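Side-chain contacts in peptidase M14 domain-containing protein (Shewanella amazonensis, PDB 2QVP), which is probably a zinc-dependent hydrolase of the M14 metallocarboxypeptidase family, though its substrate has not been established: residues G164-H169 and N264-M269; G189-S194 and A238-C243; D212-P215 and V220-N223. All coordinates share one frame; numbering follows the deposited sequence. Where two conformers were deposited one is given.

Contact 1 (G164-H169 and N264-M269); sequences GILTCH and NTFVNM
L166 places its CB over the face of the F266 ring, where helix 252-270 packs on strand 165-171 in the mixed beta sheet of the alpha/beta M14 carboxypeptidase fold. The strand is an inner one, with parallel neighbours 67-72 and 241-247. L166 CB stands 3.5 Å from the centroid of the F266 ring and 1° off its normal. This is a CH-pi contact almost exactly over the ring centre. The ring is put there by its first torsion: F266 CG is anti to the backbone N (chi1 173°), which carries the phenyl group away from the helix and down to the sheet. With L166 CG anti to its own N (chi1 168°), the two side chains slide past each other in opposite senses, and L166 CD2 comes to 3.7 Å from F266 CB.

The far end of the ring rests on strand backbone. F266 CZ is 3.6 Å from L166 N, and G164 C lies at the ring edge, near its plane. G164 has no side chain, which suits both its backbone angles and the ring. A CB there would crowd F266 CZ. All four touching residues are buried; L68 and I70 of strand 67-72 also touch the phenylalanine. I165 points its side chain away from the helix, but its carbonyl oxygen O approaches F266 CE1 obliquely at 3.6 Å.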
loop_
_atom_site.group_PDB
_atom_site.type_symbol
_atom_site.label_atom_id
_atom_site.label_comp_id
_atom_site.label_asym_id
_atom_site.label_seq_id
_atom_site.Cartn_x
_atom_site.Cartn_y
_atom_site.Cartn_z
ATOM N N GLY A 164 -4.963 4.746 -10.613
ATOM C CA GLY A 164 -4.573 5.062 -9.246
ATOM C C GLY A 164 -3.759 4.002 -8.518
ATOM O O GLY A 164 -3.999 2.837 -8.682
ATOM N N ILE A 165 -2.806 4.454 -7.699
ATOM C CA ILE A 165 -2.025 3.640 -6.801
ATOM C C ILE A 165 -2.150 4.211 -5.371
ATOM O O ILE A 165 -2.074 5.425 -5.153
ATOM C CB ILE A 165 -0.517 3.494 -7.210
ATOM C CG1 ILE A 165 0.275 2.752 -6.124
ATOM C CG2 ILE A 165 0.198 4.848 -7.580
ATOM C CD1 ILE A 165 -0.262 1.359 -5.845
ATOM N N LEU A 166 -2.425 3.329 -4.414
ATOM C CA LEU A 166 -2.388 3.670 -3.012
ATOM C C LEU A 166 -1.453 2.656 -2.358
ATOM O O LEU A 166 -1.720 1.457 -2.494
ATOM C CB LEU A 166 -3.754 3.577 -2.376
ATOM C CG LEU A 166 -3.848 3.630 -0.822
ATOM C CD1 LEU A 166 -3.389 4.967 -0.270
ATOM C CD2 LEU A 166 -5.241 3.345 -0.338
ATOM N N THR A 167 -0.344 3.117 -1.755
ATOM C CA THR A 167 0.532 2.227 -0.994
ATOM C C THR A 167 0.388 2.624 0.474
ATOM O O THR A 167 0.436 3.790 0.819
ATOM C CB THR A 167 1.986 2.264 -1.437
ATOM O OG1 THR A 167 2.043 2.186 -2.860
ATOM C CG2 THR A 167 2.714 1.089 -0.863
ATOM N N CYS A 168 0.219 1.628 1.342
ATOM C CA CYS A 168 -0.055 1.877 2.732
ATOM C C CYS A 168 1.137 1.653 3.636
ATOM O O CYS A 168 1.442 0.519 4.029
ATOM C CB CYS A 168 -1.280 1.039 3.123
ATOM S SG CYS A 168 -2.752 1.656 2.162
ATOM N N HIS A 169 1.778 2.771 3.968
ATOM C CA HIS A 169 2.964 2.815 4.837
ATOM C C HIS A 169 2.628 3.262 6.248
ATOM O O HIS A 169 1.489 3.639 6.531
ATOM C CB HIS A 169 4.004 3.769 4.237
ATOM C CG HIS A 169 4.800 3.163 3.131
ATOM N ND1 HIS A 169 4.221 2.693 1.977
ATOM C CD2 HIS A 169 6.129 2.953 3.001
ATOM C CE1 HIS A 169 5.159 2.201 1.193
ATOM N NE2 HIS A 169 6.324 2.351 1.788
ATOM N N ASN A 264 -10.818 2.675 1.651
ATOM C CA ASN A 264 -12.223 2.993 1.333
ATOM C C ASN A 264 -12.378 4.330 0.623
ATOM O O ASN A 264 -13.078 4.402 -0.372
ATOM C CB ASN A 264 -13.103 3.042 2.589
ATOM C CG ASN A 264 -13.381 1.666 3.180
ATOM O OD1 ASN A 264 -13.490 0.665 2.462
ATOM N ND2 ASN A 264 -13.529 1.621 4.507
ATOM N N THR A 265 -11.729 5.374 1.143
ATOM C CA THR A 265 -11.777 6.722 0.557
ATOM C C THR A 265 -11.140 6.748 -0.818
ATOM O O THR A 265 -11.679 7.371 -1.723
ATOM C CB THR A 265 -11.073 7.750 1.457
ATOM O OG1 THR A 265 -11.626 7.670 2.774
ATOM C CG2 THR A 265 -11.253 9.160 0.937
ATOM N N PHE A 266 -10.001 6.064 -0.951
ATOM C CA PHE A 266 -9.278 5.945 -2.209
ATOM C C PHE A 266 -10.173 5.334 -3.301
ATOM O O PHE A 266 -10.311 5.931 -4.381
ATOM C CB PHE A 266 -7.985 5.138 -1.970
ATOM C CG PHE A 266 -7.228 4.791 -3.213
ATOM C CD1 PHE A 266 -6.438 5.735 -3.858
ATOM C CD2 PHE A 266 -7.269 3.493 -3.709
ATOM C CE1 PHE A 266 -5.709 5.366 -5.002
ATOM C CE2 PHE A 266 -6.559 3.115 -4.829
ATOM C CZ PHE A 266 -5.785 4.040 -5.481
ATOM N N VAL A 267 -10.805 4.200 -2.995
ATOM C CA VAL A 267 -11.718 3.512 -3.925
ATOM C C VAL A 267 -12.996 4.322 -4.150
ATOM O O VAL A 267 -13.498 4.381 -5.279
ATOM C CB VAL A 267 -12.045 2.054 -3.435
ATOM C CG1 VAL A 267 -13.167 1.408 -4.248
ATOM C CG2 VAL A 267 -10.806 1.190 -3.493
ATOM N N ASN A 268 -13.518 4.934 -3.073
ATOM C CA ASN A 268 -14.727 5.799 -3.123
ATOM C C ASN A 268 -14.597 6.963 -4.097
ATOM O O ASN A 268 -15.512 7.234 -4.870
ATOM C CB ASN A 268 -15.080 6.453 -1.764
ATOM C CG ASN A 268 -15.895 5.571 -0.837
ATOM O OD1 ASN A 268 -16.178 4.386 -1.099
ATOM N ND2 ASN A 268 -16.274 6.175 0.301
HETATM N N MSE A 269 -13.488 7.686 -4.007
HETATM C CA MSE A 269 -13.213 8.823 -4.888
HETATM C C MSE A 269 -13.007 8.405 -6.352
HETATM O O MSE A 269 -13.637 8.951 -7.273
HETATM C CB MSE A 269 -11.957 9.572 -4.412
HETATM C CG MSE A 269 -12.063 10.302 -3.075
HETATM SE SE MSE A 269 -13.055 11.991 -3.139
HETATM C CE MSE A 269 -14.921 11.387 -3.127
#

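Contact 2 (G189-S194 and A238-C243); sequences GRFSHS and ARVGCC. With SO4 (sulfate ion), chain E.
F191, on the first turn of helix 190-200, meets V240, G241 and C242 in turn as 238-243 runs into strand 241-247. V240 comes first. Its CG2 methyl sits over one face of the F191 ring, 3.9 Å from the centroid and 23° off the normal. The CH-pi contact is thus shifted toward the rim, with F191 CZ the nearest ring atom at 3.6 Å. The valine holds CG1 anti to its carbonyl carbon (chi1 -70°), which leaves CG2 between the backbone N and that carbon, facing the ring. G241 follows and offers only backbone. Its carbonyl O lies at the ring edge, near the plane, 3.4 Å from F191 CE2. C242 is last and looser, with CB 4.4 Å from F191 CZ. F191 CG is anti to its backbone N, which brings the ring against V240 and G241.

The start of the helix carries a sulfate, probably from the crystallisation liquor. G189 is the N-cap residue, and R190 N donates to sulfate O2 at 2.8 Å. A second bond, to O4, is weak. Such helix-start N-H groups commonly bind anions.

Helix 190-200 lies beside helix 252-270 on the sheet of this alpha/beta fold. F191 touches F266 and L270 of that helix, and V240 also packs on L270. C242 leans on L166 of strand 165-171 and on V179 and T181 of strand 178-182.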
loop_
_atom_site.group_PDB
_atom_site.type_symbol
_atom_site.label_atom_id
_atom_site.label_comp_id
_atom_site.label_asym_id
_atom_site.label_seq_id
_atom_site.Cartn_x
_atom_site.Cartn_y
_atom_site.Cartn_z
ATOM N N GLY A 189 -5.219 18.720 -4.383
ATOM C CA GLY A 189 -6.669 18.929 -4.524
ATOM C C GLY A 189 -7.484 18.003 -3.632
ATOM O O GLY A 189 -6.951 17.449 -2.648
ATOM N N ARG A 190 -8.764 17.828 -3.997
ATOM C CA ARG A 190 -9.741 16.989 -3.261
ATOM C C ARG A 190 -9.234 15.597 -2.967
ATOM O O ARG A 190 -9.463 15.102 -1.874
ATOM C CB ARG A 190 -11.060 16.852 -4.030
ATOM N N PHE A 191 -8.579 14.977 -3.956
ATOM C CA PHE A 191 -7.982 13.646 -3.821
ATOM C C PHE A 191 -7.019 13.554 -2.633
ATOM O O PHE A 191 -7.164 12.681 -1.775
ATOM C CB PHE A 191 -7.280 13.227 -5.113
ATOM C CG PHE A 191 -6.573 11.906 -5.009
ATOM C CD1 PHE A 191 -7.287 10.720 -5.060
ATOM C CD2 PHE A 191 -5.197 11.849 -4.844
ATOM C CE1 PHE A 191 -6.640 9.505 -4.960
ATOM C CE2 PHE A 191 -4.568 10.656 -4.725
ATOM C CZ PHE A 191 -5.279 9.477 -4.798
ATOM N N SER A 192 -6.049 14.453 -2.611
ATOM C CA SER A 192 -5.062 14.521 -1.562
ATOM C C SER A 192 -5.706 14.831 -0.205
ATOM O O SER A 192 -5.422 14.171 0.800
ATOM C CB SER A 192 -4.029 15.611 -1.877
ATOM O OG SER A 192 -3.283 15.341 -3.050
ATOM N N HIS A 193 -6.559 15.855 -0.198
ATOM C CA HIS A 193 -7.217 16.284 1.039
ATOM C C HIS A 193 -8.148 15.219 1.634
ATOM O O HIS A 193 -8.201 15.092 2.854
ATOM C CB HIS A 193 -7.966 17.616 0.849
ATOM C CG HIS A 193 -7.085 18.752 0.438
ATOM N ND1 HIS A 193 -7.558 19.842 -0.267
ATOM C CD2 HIS A 193 -5.748 18.940 0.574
ATOM C CE1 HIS A 193 -6.558 20.674 -0.507
ATOM N NE2 HIS A 193 -5.450 20.150 -0.008
ATOM N N SER A 194 -8.855 14.465 0.787
ATOM C CA SER A 194 -9.777 13.440 1.285
ATOM C C SER A 194 -9.030 12.281 1.968
ATOM O O SER A 194 -9.460 11.811 3.014
ATOM C CB SER A 194 -10.693 12.956 0.153
ATOM O OG SER A 194 -11.477 14.048 -0.339
ATOM N N ALA A 238 0.090 5.943 -13.837
ATOM C CA ALA A 238 -0.988 5.978 -12.817
ATOM C C ALA A 238 -1.484 7.418 -12.704
ATOM O O ALA A 238 -0.675 8.349 -12.550
ATOM C CB ALA A 238 -0.545 5.446 -11.445
ATOM N N ARG A 239 -2.790 7.608 -12.871
ATOM C CA ARG A 239 -3.398 8.946 -12.878
ATOM C C ARG A 239 -3.069 9.763 -11.604
ATOM O O ARG A 239 -2.627 10.911 -11.676
ATOM C CB ARG A 239 -4.912 8.785 -13.109
ATOM C CG ARG A 239 -5.803 10.010 -12.976
ATOM C CD ARG A 239 -5.488 11.052 -13.983
ATOM N NE ARG A 239 -6.322 12.235 -13.777
ATOM C CZ ARG A 239 -6.297 13.330 -14.545
ATOM N NH1 ARG A 239 -5.471 13.422 -15.604
ATOM N NH2 ARG A 239 -7.109 14.352 -14.250
ATOM N N VAL A 240 -3.243 9.135 -10.448
ATOM C CA VAL A 240 -2.973 9.770 -9.173
ATOM C C VAL A 240 -2.289 8.741 -8.307
ATOM O O VAL A 240 -2.312 7.540 -8.629
ATOM C CB VAL A 240 -4.273 10.257 -8.482
ATOM C CG1 VAL A 240 -4.868 11.446 -9.229
ATOM C CG2 VAL A 240 -5.259 9.102 -8.366
ATOM N N GLY A 241 -1.659 9.198 -7.226
ATOM C CA GLY A 241 -1.003 8.256 -6.320
ATOM C C GLY A 241 -1.066 8.719 -4.900
ATOM O O GLY A 241 -1.239 9.894 -4.641
ATOM N N CYS A 242 -0.909 7.783 -3.970
ATOM C CA CYS A 242 -0.830 8.139 -2.583
ATOM C C CYS A 242 0.009 7.120 -1.835
ATOM O O CYS A 242 -0.032 5.939 -2.142
ATOM C CB CYS A 242 -2.209 8.211 -1.955
ATOM S SG CYS A 242 -2.217 8.670 -0.197
ATOM N N CYS A 243 0.834 7.616 -0.928
ATOM C CA CYS A 243 1.529 6.776 0.027
ATOM C C CYS A 243 1.089 7.348 1.370
ATOM O O CYS A 243 1.532 8.428 1.728
ATOM C CB CYS A 243 3.026 6.808 -0.166
ATOM S SG CYS A 243 3.903 5.872 1.057
HETATM S S SO4 E . -9.651 19.581 -7.067
HETATM O O1 SO4 E . -10.976 20.053 -7.468
HETATM O O2 SO4 E . -9.786 18.216 -6.568
HETATM O O3 SO4 E . -8.728 19.602 -8.203
HETATM O O4 SO4 E . -9.123 20.452 -6.014
#

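Contact 3 (D212-P215 and V220-N223); sequences DNCP and VIFN
The edge of the mixed sheet, at strand 220-222, is met here by the short strand 214-216, with C214 and P215 packed on I221. C214 CB is 3.7 Å from I221 CD1 and equally near I221 CG2, so both ends of the branched side chain close on one carbon. I221 CG1 is anti to the carbonyl carbon (chi1 -63°) and passes 3.6 Å from P215 O.

Strand 214-216 pairs with 209-211 in a separate two-stranded antiparallel sheet. Three residues join it to strand 220-222, the outermost strand on its side of the main sheet. The two segments share no direct hydrogen bond. A water joins them instead: it donates to P215 O at 2.7 Å and accepts from F222 N at 3.0 Å. Strand 220-222 is held on its other flank by backbone bonds from I221 to V179 and T181.

Cutting I221 back to an alanine would probably leave C214 CB without its apolar partners and open a gap beside P215 O. The isoleucine also touches Y178 and Y180, and its side chain is about 7 Å from that of E245, the predicted proton donor/acceptor.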
loop_
_atom_site.group_PDB
_atom_site.type_symbol
_atom_site.label_atom_id
_atom_site.label_comp_id
_atom_site.label_asym_id
_atom_site.label_seq_id
_atom_site.Cartn_x
_atom_site.Cartn_y
_atom_site.Cartn_z
ATOM N N ASP A 212 11.348 13.361 7.014
ATOM C CA ASP A 212 12.316 12.597 6.187
ATOM C C ASP A 212 12.910 13.419 5.026
ATOM O O ASP A 212 13.065 12.931 3.905
ATOM C CB ASP A 212 11.680 11.273 5.702
ATOM C CG ASP A 212 11.331 10.342 6.856
ATOM O OD1 ASP A 212 11.721 10.648 8.010
ATOM O OD2 ASP A 212 10.679 9.300 6.619
ATOM N N ASN A 213 13.216 14.677 5.338
ATOM C CA ASN A 213 13.807 15.653 4.419
ATOM C C ASN A 213 12.852 16.135 3.289
ATOM O O ASN A 213 13.315 16.675 2.279
ATOM C CB ASN A 213 15.145 15.098 3.878
ATOM C CG ASN A 213 16.222 16.164 3.768
ATOM O OD1 ASN A 213 16.147 17.075 2.936
ATOM N ND2 ASN A 213 17.250 16.041 4.612
ATOM N N CYS A 214 11.533 15.970 3.493
ATOM C CA CYS A 214 10.483 16.409 2.552
ATOM C C CYS A 214 9.555 17.442 3.192
ATOM O O CYS A 214 9.158 17.265 4.355
ATOM C CB CYS A 214 9.600 15.250 2.119
ATOM S SG CYS A 214 10.439 14.027 1.174
ATOM N N PRO A 215 9.160 18.487 2.429
ATOM C CA PRO A 215 8.246 19.464 3.009
ATOM C C PRO A 215 6.768 18.967 3.049
ATOM O O PRO A 215 6.173 18.654 1.994
ATOM C CB PRO A 215 8.408 20.678 2.092
ATOM C CG PRO A 215 8.775 20.103 0.768
ATOM C CD PRO A 215 9.493 18.812 1.026
ATOM N N VAL A 220 0.302 16.996 3.628
ATOM C CA VAL A 220 0.636 16.445 2.323
ATOM C C VAL A 220 2.072 16.785 1.828
ATOM O O VAL A 220 2.491 17.945 1.884
ATOM C CB VAL A 220 -0.320 17.008 1.232
ATOM C CG1 VAL A 220 -0.020 16.362 -0.121
ATOM C CG2 VAL A 220 -1.767 16.810 1.593
ATOM N N ILE A 221 2.799 15.765 1.367
ATOM C CA ILE A 221 4.082 15.910 0.662
ATOM C C ILE A 221 3.652 15.636 -0.778
ATOM O O ILE A 221 3.217 14.548 -1.105
ATOM C CB ILE A 221 5.146 14.928 1.136
ATOM C CG1 ILE A 221 5.496 15.184 2.618
ATOM C CG2 ILE A 221 6.386 15.041 0.236
ATOM C CD1 ILE A 221 6.317 14.050 3.255
ATOM N N PHE A 222 3.775 16.621 -1.642
ATOM C CA PHE A 222 3.182 16.574 -2.982
ATOM C C PHE A 222 4.190 16.410 -4.113
ATOM O O PHE A 222 5.156 17.188 -4.196
ATOM C CB PHE A 222 2.407 17.883 -3.163
ATOM C CG PHE A 222 1.578 17.949 -4.414
ATOM C CD1 PHE A 222 0.511 17.078 -4.601
ATOM C CD2 PHE A 222 1.828 18.902 -5.380
ATOM C CE1 PHE A 222 -0.279 17.125 -5.739
ATOM C CE2 PHE A 222 1.045 18.964 -6.535
ATOM C CZ PHE A 222 -0.006 18.075 -6.712
ATOM N N ASN A 223 3.929 15.439 -4.999
ATOM C CA ASN A 223 4.758 15.173 -6.179
ATOM C C ASN A 223 6.255 15.119 -5.871
ATOM O O ASN A 223 7.036 15.855 -6.468
ATOM C CB ASN A 223 4.459 16.219 -7.263
ATOM C CG ASN A 223 3.080 16.052 -7.875
ATOM O OD1 ASN A 223 2.487 14.974 -7.817
ATOM N ND2 ASN A 223 2.577 17.111 -8.503
HETATM O O HOH W 1 4.845 19.137 -0.365
#

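From the N terminus, strand 165-171 comes first, and contact 1 closes on it only when helix 252-270 arrives near the end of the chain. Within that loop helix 190-200 begins contact 2, which strand 241-247 closes. Contact 3 is shorter still, a local closure between 212-215 and 220-223 inside contact 2. The three are nested and none cross. Contacts 1 and 2 touch: strands 165-171 and 241-247 are sheet neighbours, with T167 N 2.9 Å from C242 O in a probable hydrogen bond. Together they fix two helices to the sheet centre. Contact 3 sits at the sheet edge, its centre about 14 Å from that of contact 2.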